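Dual function macrocyclase-peptidase POPB (Galerina marginata, PDB 5N4B) cleaves peptide bonds after proline and macrocyclises the resulting intermediate in the biosynthesis of the highly toxic amanitin family of peptides. Local coordinates at residues Ile207-Ser212 / Ala265-Asp270. The protein carries 1 engineered substitution. Numbering follows the deposited sequence.
Sequences IWTKDS and ADTSED
Lys210 lays its side chain across the backbone of 267-269, CG set against Ser268 O at 3.3 Å, and a bend at chi2 turns the extended remainder back to Thr267. There NZ gives two hydrogen bonds to one residue: to Thr267 OG1 at 2.9 Å, and to Thr267 O at 3.0 Å, the latter from above the carbonyl plane, 40° out of it. Thr267 OG1 in turn donates to Trp208 O over 2.8 Å, at a C=O...donor angle of 155°, so this buried hydroxyl accepts from the lysine and donates to the neighbouring backbone. With chi1 at 52°, OG1 sits between the backbone N and carbonyl carbon of Thr267, leaving CG2 to pack against Ile207 CG2.

The two segments belong to successive blades of the N-terminal beta-propeller: strands 207-208 and 262-267 are each the first of a four-stranded antiparallel sheet; here the strand ends meet, and Lys210, in the type I turn Thr209-Ser212, reaches the loop that follows strand 262-267. Further back, Ile207 sets CG1 against Ala265 O at 3.5 Å and brings CD1 near Asp266 OD1, while Asp266 OD2 bonds to Tyr277 OH in its own blade. Trp208 faces the preceding blade, with NE1 bonded to Lys150 O. At the more open end, Glu269 folds its carboxylate beside Lys210 CE, and OE2 makes a long salt bridge of 3.8 Å to Lys210 NZ.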
ATOM      1  N   ILE A 207       7.637 -17.934  -0.028  1.00 10.70           N
ATOM      2  CA  ILE A 207       7.942 -18.540   1.273  1.00 12.37           C
ATOM      3  C   ILE A 207       8.823 -19.767   1.071  1.00 12.58           C
ATOM      4  O   ILE A 207       8.353 -20.827   0.670  1.00 12.31           O
ATOM      5  CB  ILE A 207       6.660 -18.891   2.023  1.00 12.12           C
ATOM      6  CG1 ILE A 207       5.843 -17.631   2.292  1.00 12.75           C
ATOM      7  CG2 ILE A 207       6.968 -19.607   3.329  1.00 16.39           C
ATOM      8  CD1 ILE A 207       6.445 -16.674   3.272  1.00 13.39           C
ATOM      9  N   TRP A 208      10.107 -19.647   1.368  1.00 11.68           N
ATOM     10  CA  TRP A 208      10.995 -20.787   1.281  1.00 11.40           C
ATOM     11  C   TRP A 208      10.734 -21.778   2.395  1.00 13.76           C
ATOM     12  O   TRP A 208      10.434 -21.409   3.533  1.00 13.42           O
ATOM     13  CB  TRP A 208      12.442 -20.337   1.417  1.00 11.36           C
ATOM     14  CG  TRP A 208      13.009 -19.608   0.189  1.00 12.37           C
ATOM     15  CD1 TRP A 208      12.951 -18.255  -0.075  1.00 12.51           C
ATOM     16  CD2 TRP A 208      13.721 -20.198  -0.908  1.00 12.76           C
ATOM     17  NE1 TRP A 208      13.559 -17.979  -1.276  1.00 11.37           N
ATOM     18  CE2 TRP A 208      14.039 -19.145  -1.807  1.00 12.48           C
ATOM     19  CE3 TRP A 208      14.116 -21.500  -1.237  1.00 11.83           C
ATOM     20  CZ2 TRP A 208      14.743 -19.350  -2.971  1.00 12.35           C
ATOM     21  CZ3 TRP A 208      14.808 -21.706  -2.426  1.00 15.15           C
ATOM     22  CH2 TRP A 208      15.116 -20.652  -3.274  1.00 14.83           C
ATOM     23  N   THR A 209      10.906 -23.058   2.069  1.00 12.78           N
ATOM     24  CA  THR A 209      11.057 -24.045   3.108  1.00 13.57           C
ATOM     25  C   THR A 209      12.441 -23.904   3.746  1.00 13.37           C
ATOM     26  O   THR A 209      13.403 -23.415   3.123  1.00 14.42           O
ATOM     27  CB  THR A 209      10.798 -25.448   2.570  1.00 15.16           C
ATOM     28  OG1 THR A 209      11.571 -25.677   1.386  1.00 17.26           O
ATOM     29  CG2 THR A 209       9.312 -25.648   2.264  1.00 19.16           C
ATOM     30  N   LYS A 210      12.526 -24.288   5.022  1.00 15.17           N
ATOM     31  CA  LYS A 210      13.724 -24.040   5.802  1.00 16.31           C
ATOM     32  C   LYS A 210      14.886 -24.945   5.420  1.00 19.04           C
ATOM     33  O   LYS A 210      16.025 -24.685   5.838  1.00 19.30           O
ATOM     34  CB  LYS A 210      13.424 -24.084   7.297  1.00 17.95           C
ATOM     35  CG  LYS A 210      13.061 -22.778   7.945  1.00 25.60           C
ATOM     36  CD  LYS A 210      12.122 -21.925   7.149  1.00 20.37           C
ATOM     37  CE  LYS A 210      11.782 -20.643   7.964  1.00 22.01           C
ATOM     38  NZ  LYS A 210      10.853 -19.692   7.265  1.00 21.02           N
ATOM     39  N   ASP A 211      14.628 -25.962   4.603  1.00 16.71           N
ATOM     40  CA  ASP A 211      15.665 -26.760   3.977  1.00 16.87           C
ATOM     41  C   ASP A 211      16.241 -26.129   2.705  1.00 17.97           C
ATOM     42  O   ASP A 211      17.127 -26.718   2.081  1.00 20.07           O
ATOM     43  CB  ASP A 211      15.108 -28.166   3.703  1.00 20.07           C
ATOM     44  CG  ASP A 211      13.870 -28.144   2.782  1.00 24.33           C
ATOM     45  OD1 ASP A 211      13.647 -27.111   2.117  1.00 20.52           O
ATOM     46  OD2 ASP A 211      13.073 -29.136   2.782  1.00 28.35           O
ATOM     47  N   SER A 212      15.715 -24.965   2.304  1.00 15.74           N
ATOM     48  CA  SER A 212      16.153 -24.221   1.124  1.00 16.89           C
ATOM     49  C   SER A 212      16.001 -24.982  -0.177  1.00 18.21           C
ATOM     50  O   SER A 212      16.600 -24.604  -1.197  1.00 18.38           O
ATOM     51  CB  SER A 212      17.582 -23.714   1.265  1.00 16.07           C
ATOM     52  OG  SER A 212      17.723 -22.784   2.340  1.00 16.50           O
ATOM     53  N   ALA A 265       0.973 -18.576   3.017  1.00 12.58           N
ATOM     54  CA  ALA A 265       1.715 -19.613   3.703  1.00 11.71           C
ATOM     55  C   ALA A 265       2.803 -19.034   4.558  1.00 11.57           C
ATOM     56  O   ALA A 265       3.156 -17.853   4.472  1.00 12.85           O
ATOM     57  CB  ALA A 265       2.325 -20.616   2.711  1.00 16.55           C
ATOM     58  N   ASP A 266       3.275 -19.884   5.468  1.00 10.41           N
ATOM     59  CA  ASP A 266       4.464 -19.592   6.271  1.00 11.23           C
ATOM     60  C   ASP A 266       5.101 -20.924   6.654  1.00 11.30           C
ATOM     61  O   ASP A 266       4.431 -21.963   6.673  1.00 12.56           O
ATOM     62  CB  ASP A 266       4.119 -18.812   7.552  1.00 12.73           C
ATOM     63  CG  ASP A 266       4.268 -17.265   7.437  1.00 17.13           C
ATOM     64  OD1 ASP A 266       5.258 -16.769   6.862  1.00 16.55           O
ATOM     65  OD2 ASP A 266       3.359 -16.531   7.969  1.00 17.93           O
ATOM     66  N   THR A 267       6.401 -20.908   6.919  1.00 12.95           N
ATOM     67  CA  THR A 267       7.129 -22.101   7.348  1.00 12.64           C
ATOM     68  C   THR A 267       7.872 -21.805   8.648  1.00 11.43           C
ATOM     69  O   THR A 267       8.529 -20.765   8.785  1.00 15.02           O
ATOM     70  CB  THR A 267       8.105 -22.590   6.302  1.00 12.17           C
ATOM     71  OG1 THR A 267       8.922 -21.471   5.927  1.00 14.36           O
ATOM     72  CG2 THR A 267       7.344 -23.149   5.084  1.00 14.09           C
ATOM     73  N   SER A 268       7.744 -22.705   9.608  1.00 12.21           N
ATOM     74  CA  SER A 268       8.412 -22.499  10.883  1.00 13.60           C
ATOM     75  C   SER A 268       9.928 -22.627  10.746  1.00 13.46           C
ATOM     76  O   SER A 268      10.445 -23.409   9.940  1.00 15.12           O
ATOM     77  CB  SER A 268       7.874 -23.441  11.944  1.00 14.25           C
ATOM     78  OG  SER A 268       8.266 -24.774  11.663  1.00 15.52           O
ATOM     79  N   GLU A 269      10.634 -21.865  11.579  1.00 15.88           N
ATOM     80  CA  GLU A 269      12.097 -21.833  11.573  1.00 15.58           C
ATOM     81  C   GLU A 269      12.720 -23.188  11.836  1.00 19.46           C
ATOM     82  O   GLU A 269      13.783 -23.501  11.269  1.00 19.20           O
ATOM     83  CB  GLU A 269      12.607 -20.854  12.634  1.00 18.52           C
ATOM     84  CG  GLU A 269      12.328 -19.393  12.313  1.00 30.27           C
ATOM     85  CD  GLU A 269      12.979 -18.922  11.007  1.00 36.63           C
ATOM     86  OE1 GLU A 269      14.054 -19.452  10.627  1.00 31.66           O
ATOM     87  OE2 GLU A 269      12.390 -18.020  10.358  1.00 39.29           O
ATOM     88  N   ASP A 270      12.096 -24.000  12.664  1.00 16.22           N
ATOM     89  CA  ASP A 270      12.625 -25.295  13.036  1.00 18.82           C
ATOM     90  C   ASP A 270      12.374 -26.378  11.991  1.00 18.76           C
ATOM     91  O   ASP A 270      12.771 -27.517  12.228  1.00 21.57           O
ATOM     92  CB  ASP A 270      12.131 -25.726  14.434  1.00 20.80           C
ATOM     93  CG  ASP A 270      10.629 -25.931  14.515  1.00 21.77           C
ATOM     94  OD1 ASP A 270       9.958 -25.862  13.461  1.00 21.20           O
ATOM     95  OD2 ASP A 270      10.120 -26.161  15.645  1.00 20.26           O
TER